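Local coordinates for probable enoyl-CoA hydratase/isomerase (Mycobacterium abscessus, PDB 3SWX), which probably acts on acyl-CoA thioesters as an enoyl-CoA hydratase or isomerase of the crotonase-like family, at residues 53-58 with 207-212; 164-167 with 172-175. All blocks are in the same frame, centred on the assembly; numbering follows the deposited sequence.

The two contacts lie on opposite sides of the chain's centre, their own centres 32 Å apart and their nearest atoms about 17 Å apart, so they do not touch. Contact 2 (164-167 with 172-175) is nested in sequence inside the long loop that contact 1 (53-58 with 207-212) closes. Contact 1 ties the entry of a core strand to the start of helix 209-225; contact 2 packs the short strand 173-174 against the end of helix 160-167. Both lie beside subunit interfaces of the trimer: Gln207, Ala208 and Val212 of segment 207-212 meet the second subunit, Met164, Arg165 and Met167 of segment 164-167 the third.

Contact 1 (53-58 with 207-212); sequences DLRAAV and QAPLGV
Arg55 and Pro209 meet where the central sheet of the crotonase fold approaches the helices of the C-terminal part of the chain: Arg55 directly precedes strand 56-61, and Pro209 is the first residue of helix 209-225. The main interaction is van der Waals packing of a ring carbon on a flat cation. Pro209 CG sits over the centre of one guanidinium face, 3.5 Å above its plane; it is 3.6 Å from Arg55 CZ. The arginine chain runs extended from CG to NE (chi2 -178°, chi3 172°), which carries the planar group from the strand entrance across to the proline.

Polar contacts hold that group in place from outside the two segments. Arg55 NH1 donates to Ala205 O and NH2 to Phe262 O, so two carbonyls fix the rotation of the guanidinium, while Tyr18 adds a cation-pi contact. Gln207 O is a looser neighbour, 3.9 Å from Arg55 NH1 and oblique to the guanidinium. Gln207 turns its amide elsewhere, to Thr203 O and to Asn141 of the second subunit.

Backbone bonds shape the helix start. Ala208 occupies the N-cap position, and its carbonyl begins the helical pattern: Val212 N donates to Ala208 O at 3.0 Å, with a weak bond from Gly211 N to the same oxygen.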
ATOM      1  N   ASP B  53     -22.189 -19.433 -15.325  1.00 27.48           N
ATOM      2  CA  ASP B  53     -21.261 -20.342 -15.999  1.00 27.34           C
ATOM      3  C   ASP B  53     -19.848 -19.747 -16.083  1.00 25.67           C
ATOM      4  O   ASP B  53     -18.894 -20.466 -16.393  1.00 25.70           O
ATOM      5  CB  ASP B  53     -21.723 -20.654 -17.426  1.00 28.44           C
ATOM      6  CG  ASP B  53     -22.897 -21.605 -17.480  1.00 31.50           C
ATOM      7  OD1 ASP B  53     -23.215 -22.259 -16.459  1.00 33.51           O
ATOM      8  OD2 ASP B  53     -23.497 -21.705 -18.572  1.00 35.17           O
ATOM      9  N   LEU B  54     -19.707 -18.451 -15.826  1.00 23.19           N
ATOM     10  CA  LEU B  54     -18.423 -17.784 -16.004  1.00 21.83           C
ATOM     11  C   LEU B  54     -17.748 -17.543 -14.662  1.00 20.48           C
ATOM     12  O   LEU B  54     -18.377 -17.084 -13.715  1.00 20.25           O
ATOM     13  CB  LEU B  54     -18.602 -16.492 -16.794  1.00 21.03           C
ATOM     14  CG  LEU B  54     -19.177 -16.713 -18.199  1.00 20.97           C
ATOM     15  CD1 LEU B  54     -19.486 -15.370 -18.895  1.00 16.83           C
ATOM     16  CD2 LEU B  54     -18.244 -17.590 -19.080  1.00 18.59           C
ATOM     17  N   ARG B  55     -16.460 -17.858 -14.601  1.00 19.49           N
ATOM     18  CA  ARG B  55     -15.703 -17.802 -13.362  1.00 18.93           C
ATOM     19  C   ARG B  55     -14.585 -16.755 -13.356  1.00 18.03           C
ATOM     20  O   ARG B  55     -14.027 -16.477 -12.299  1.00 18.10           O
ATOM     21  CB  ARG B  55     -15.092 -19.184 -13.091  1.00 19.21           C
ATOM     22  CG  ARG B  55     -16.129 -20.296 -12.935  1.00 20.20           C
ATOM     23  CD  ARG B  55     -15.494 -21.640 -12.622  1.00 19.52           C
ATOM     24  NE  ARG B  55     -16.531 -22.622 -12.298  1.00 19.65           N
ATOM     25  CZ  ARG B  55     -16.307 -23.828 -11.768  1.00 20.86           C
ATOM     26  NH1 ARG B  55     -15.078 -24.235 -11.489  1.00 22.65           N
ATOM     27  NH2 ARG B  55     -17.321 -24.627 -11.485  1.00 21.19           N
ATOM     28  N   ALA B  56     -14.248 -16.227 -14.534  1.00 17.33           N
ATOM     29  CA  ALA B  56     -13.181 -15.239 -14.718  1.00 16.54           C
ATOM     30  C   ALA B  56     -13.382 -14.530 -16.053  1.00 16.46           C
ATOM     31  O   ALA B  56     -14.030 -15.060 -16.947  1.00 16.97           O
ATOM     32  CB  ALA B  56     -11.830 -15.896 -14.683  1.00 16.50           C
ATOM     33  N   ALA B  57     -12.858 -13.321 -16.175  1.00 15.99           N
ATOM     34  CA  ALA B  57     -12.923 -12.586 -17.424  1.00 16.58           C
ATOM     35  C   ALA B  57     -11.567 -11.917 -17.716  1.00 16.57           C
ATOM     36  O   ALA B  57     -10.912 -11.394 -16.809  1.00 16.73           O
ATOM     37  CB  ALA B  57     -14.058 -11.538 -17.408  1.00 15.87           C
ATOM     38  N   VAL B  58     -11.206 -11.908 -18.999  1.00 17.10           N
ATOM     39  CA  VAL B  58      -9.958 -11.338 -19.503  1.00 16.59           C
ATOM     40  C   VAL B  58     -10.318 -10.217 -20.464  1.00 17.35           C
ATOM     41  O   VAL B  58     -11.122 -10.420 -21.358  1.00 18.46           O
ATOM     42  CB  VAL B  58      -9.133 -12.401 -20.229  1.00 16.02           C
ATOM     43  CG1 VAL B  58      -7.962 -11.782 -20.961  1.00 15.78           C
ATOM     44  CG2 VAL B  58      -8.625 -13.422 -19.233  1.00 17.44           C
ATOM     45  N   GLN B 207     -10.481 -23.207  -9.309  1.00 20.30           N
ATOM     46  CA  GLN B 207     -10.699 -23.066  -7.871  1.00 19.69           C
ATOM     47  C   GLN B 207     -12.193 -22.941  -7.562  1.00 19.95           C
ATOM     48  O   GLN B 207     -13.024 -22.792  -8.468  1.00 19.76           O
ATOM     49  CB  GLN B 207      -9.930 -21.861  -7.332  1.00 19.58           C
ATOM     50  CG  GLN B 207      -8.517 -21.746  -7.922  1.00 18.35           C
ATOM     51  CD  GLN B 207      -7.710 -23.024  -7.777  1.00 19.14           C
ATOM     52  OE1 GLN B 207      -7.687 -23.638  -6.707  1.00 20.34           O
ATOM     53  NE2 GLN B 207      -7.033 -23.420  -8.844  1.00 15.65           N
ATOM     54  N   ALA B 208     -12.532 -23.015  -6.281  1.00 19.75           N
ATOM     55  CA  ALA B 208     -13.938 -23.017  -5.875  1.00 19.79           C
ATOM     56  C   ALA B 208     -14.522 -21.623  -6.037  1.00 19.00           C
ATOM     57  O   ALA B 208     -14.099 -20.725  -5.319  1.00 18.27           O
ATOM     58  CB  ALA B 208     -14.062 -23.470  -4.431  1.00 20.20           C
ATOM     59  N   PRO B 209     -15.494 -21.436  -6.978  1.00 18.86           N
ATOM     60  CA  PRO B 209     -16.040 -20.119  -7.268  1.00 18.39           C
ATOM     61  C   PRO B 209     -16.564 -19.319  -6.062  1.00 18.59           C
ATOM     62  O   PRO B 209     -16.329 -18.111  -6.012  1.00 18.44           O
ATOM     63  CB  PRO B 209     -17.203 -20.403  -8.234  1.00 18.99           C
ATOM     64  CG  PRO B 209     -16.852 -21.686  -8.894  1.00 19.22           C
ATOM     65  CD  PRO B 209     -16.095 -22.470  -7.847  1.00 19.36           C
ATOM     66  N   LEU B 210     -17.262 -19.956  -5.121  1.00 18.47           N
ATOM     67  CA  LEU B 210     -17.812 -19.217  -3.973  1.00 18.82           C
ATOM     68  C   LEU B 210     -16.680 -18.736  -3.052  1.00 17.79           C
ATOM     69  O   LEU B 210     -16.810 -17.735  -2.370  1.00 17.74           O
ATOM     70  CB  LEU B 210     -18.804 -20.082  -3.173  1.00 19.31           C
ATOM     71  CG  LEU B 210     -20.042 -20.626  -3.882  1.00 20.82           C
ATOM     72  CD1 LEU B 210     -20.872 -21.433  -2.878  1.00 21.86           C
ATOM     73  CD2 LEU B 210     -20.881 -19.529  -4.540  1.00 18.01           C
ATOM     74  N   GLY B 211     -15.578 -19.470  -3.038  1.00 17.91           N
ATOM     75  CA  GLY B 211     -14.380 -19.070  -2.285  1.00 17.72           C
ATOM     76  C   GLY B 211     -13.688 -17.898  -2.957  1.00 17.03           C
ATOM     77  O   GLY B 211     -13.231 -16.982  -2.293  1.00 16.41           O
ATOM     78  N   VAL B 212     -13.606 -17.949  -4.287  1.00 17.49           N
ATOM     79  CA  VAL B 212     -13.057 -16.847  -5.081  1.00 16.48           C
ATOM     80  C   VAL B 212     -13.913 -15.599  -4.815  1.00 16.82           C
ATOM     81  O   VAL B 212     -13.404 -14.520  -4.524  1.00 16.03           O
ATOM     82  CB  VAL B 212     -12.991 -17.237  -6.606  1.00 17.11           C
ATOM     83  CG1 VAL B 212     -12.639 -16.036  -7.498  1.00 16.13           C
ATOM     84  CG2 VAL B 212     -11.993 -18.404  -6.834  1.00 14.39           C
TER

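Contact 2 (164-167 with 172-175); sequences MRWM and TFDA
The last turn of helix 160-167 faces the short strand 173-174 after a four-residue connection, and the backbones come nearest at Trp166 and Thr172, whose CA atoms are 7.5 Å apart. The gap is filled by Trp166 and Phe173, both with CB directed toward the other segment. The phenyl ring stacks face to face on the five-membered ring of the indole, centroids 4.2 Å apart and planes tilted by 28°. Phe173 CB makes a CH-pi contact with the six-membered ring, 3.6 Å from its centroid and only 3° off the normal. Phe173 CG lies between the backbone N and the carbonyl carbon (chi1 57°), which lets CB and the phenyl ring cover neighbouring parts of one indole face. Over the opposite face lies Arg165 CG, 3.8 Å above the plane. Trp166 NE1 hydrogen-bonds Glu177 OE2, restraining the indole's rotation; a salt bridge from Arg165 NH1 to Asp171 OD2 steadies the arginine. The stack thus joins the end of helix 160-167 to an outer strand of the small three-stranded sheet, where Phe173 also meets Phe135 of strand 134-136, its backbone partner, and Phe154 of helix 150-158, while Asp174 OD1 caps Glu177 N at the start of helix 175-180.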
ATOM      1  N   MET B 164       2.003   9.848  -7.536  1.00 12.87           N
ATOM      2  CA  MET B 164       2.044  11.281  -7.868  1.00 12.79           C
ATOM      3  C   MET B 164       3.134  11.662  -8.886  1.00 12.95           C
ATOM      4  O   MET B 164       2.972  12.597  -9.674  1.00 12.85           O
ATOM      5  CB  MET B 164       2.161  12.111  -6.595  1.00 12.45           C
ATOM      6  CG  MET B 164       0.907  12.023  -5.684  1.00 12.86           C
ATOM      7  SD  MET B 164      -0.560  12.634  -6.575  1.00 15.30           S
ATOM      8  CE  MET B 164      -1.895  12.078  -5.468  1.00 13.11           C
ATOM      9  N   ARG B 165       4.251  10.954  -8.839  1.00 13.01           N
ATOM     10  CA  ARG B 165       5.318  11.118  -9.812  1.00 12.88           C
ATOM     11  C   ARG B 165       4.774  11.033 -11.237  1.00 13.15           C
ATOM     12  O   ARG B 165       5.208  11.791 -12.126  1.00 12.32           O
ATOM     13  CB  ARG B 165       6.382  10.036  -9.594  1.00 12.78           C
ATOM     14  CG  ARG B 165       7.435   9.938 -10.694  1.00 13.91           C
ATOM     15  CD  ARG B 165       8.185  11.220 -10.834  1.00 15.24           C
ATOM     16  NE  ARG B 165       9.149  11.167 -11.929  1.00 15.35           N
ATOM     17  CZ  ARG B 165       8.926  11.584 -13.170  1.00 16.14           C
ATOM     18  NH1 ARG B 165       7.735  12.060 -13.541  1.00 17.45           N
ATOM     19  NH2 ARG B 165       9.901  11.497 -14.061  1.00 16.66           N
ATOM     20  N   TRP B 166       3.837  10.108 -11.450  1.00 12.58           N
ATOM     21  CA  TRP B 166       3.221   9.923 -12.763  1.00 13.28           C
ATOM     22  C   TRP B 166       1.921  10.705 -12.952  1.00 13.28           C
ATOM     23  O   TRP B 166       1.718  11.296 -14.020  1.00 14.57           O
ATOM     24  CB  TRP B 166       3.044   8.415 -13.084  1.00 12.87           C
ATOM     25  CG  TRP B 166       4.335   7.689 -12.853  1.00 12.65           C
ATOM     26  CD1 TRP B 166       4.578   6.720 -11.923  1.00 13.95           C
ATOM     27  CD2 TRP B 166       5.586   7.918 -13.523  1.00 15.00           C
ATOM     28  NE1 TRP B 166       5.889   6.307 -11.990  1.00 13.70           N
ATOM     29  CE2 TRP B 166       6.537   7.040 -12.946  1.00 14.65           C
ATOM     30  CE3 TRP B 166       5.996   8.778 -14.546  1.00 15.53           C
ATOM     31  CZ2 TRP B 166       7.873   6.993 -13.365  1.00 18.02           C
ATOM     32  CZ3 TRP B 166       7.335   8.739 -14.955  1.00 18.50           C
ATOM     33  CH2 TRP B 166       8.250   7.838 -14.375  1.00 17.88           C
ATOM     34  N   MET B 167       1.048  10.751 -11.947  1.00 13.10           N
ATOM     35  CA  MET B 167      -0.217  11.488 -12.115  1.00 13.58           C
ATOM     36  C   MET B 167      -0.051  13.023 -12.208  1.00 13.46           C
ATOM     37  O   MET B 167      -0.826  13.690 -12.912  1.00 14.29           O
ATOM     38  CB  MET B 167      -1.215  11.129 -11.004  1.00 14.10           C
ATOM     39  CG  MET B 167      -1.658   9.662 -11.014  1.00 14.21           C
ATOM     40  SD  MET B 167      -3.082   9.361  -9.932  1.00 15.11           S
ATOM     41  CE  MET B 167      -2.418   9.909  -8.361  1.00 12.09           C
ATOM     42  N   THR B 172       5.405   9.766 -19.387  1.00 18.06           N
ATOM     43  CA  THR B 172       5.266   8.369 -19.773  1.00 18.48           C
ATOM     44  C   THR B 172       6.157   7.467 -18.930  1.00 18.56           C
ATOM     45  O   THR B 172       7.307   7.808 -18.675  1.00 19.23           O
ATOM     46  CB  THR B 172       5.616   8.204 -21.252  1.00 19.83           C
ATOM     47  OG1 THR B 172       4.760   9.059 -22.006  1.00 20.08           O
ATOM     48  CG2 THR B 172       5.442   6.728 -21.739  1.00 20.06           C
ATOM     49  N   PHE B 173       5.623   6.322 -18.484  1.00 18.15           N
ATOM     50  CA  PHE B 173       6.444   5.285 -17.832  1.00 17.81           C
ATOM     51  C   PHE B 173       6.236   3.922 -18.480  1.00 17.76           C
ATOM     52  O   PHE B 173       5.202   3.655 -19.050  1.00 18.10           O
ATOM     53  CB  PHE B 173       6.211   5.222 -16.315  1.00 17.28           C
ATOM     54  CG  PHE B 173       4.771   4.977 -15.898  1.00 16.23           C
ATOM     55  CD1 PHE B 173       3.825   6.000 -15.968  1.00 13.96           C
ATOM     56  CD2 PHE B 173       4.378   3.736 -15.391  1.00 17.51           C
ATOM     57  CE1 PHE B 173       2.508   5.799 -15.574  1.00 14.27           C
ATOM     58  CE2 PHE B 173       3.033   3.515 -14.996  1.00 16.14           C
ATOM     59  CZ  PHE B 173       2.108   4.557 -15.087  1.00 15.67           C
ATOM     60  N   ASP B 174       7.233   3.056 -18.375  1.00 18.86           N
ATOM     61  CA  ASP B 174       7.238   1.796 -19.116  1.00 19.21           C
ATOM     62  C   ASP B 174       6.803   0.608 -18.271  1.00 19.06           C
ATOM     63  O   ASP B 174       6.520   0.747 -17.064  1.00 18.09           O
ATOM     64  CB  ASP B 174       8.609   1.567 -19.761  1.00 20.43           C
ATOM     65  CG  ASP B 174       9.711   1.317 -18.765  1.00 20.99           C
ATOM     66  OD1 ASP B 174       9.448   1.037 -17.580  1.00 20.79           O
ATOM     67  OD2 ASP B 174      10.867   1.387 -19.187  1.00 22.13           O
ATOM     68  N   ALA B 175       6.731  -0.557 -18.911  1.00 19.37           N
ATOM     69  CA  ALA B 175       6.284  -1.785 -18.234  1.00 18.69           C
ATOM     70  C   ALA B 175       7.118  -2.093 -16.992  1.00 18.22           C
ATOM     71  O   ALA B 175       6.552  -2.489 -15.971  1.00 17.68           O
ATOM     72  CB  ALA B 175       6.288  -2.987 -19.201  1.00 18.42           C
TER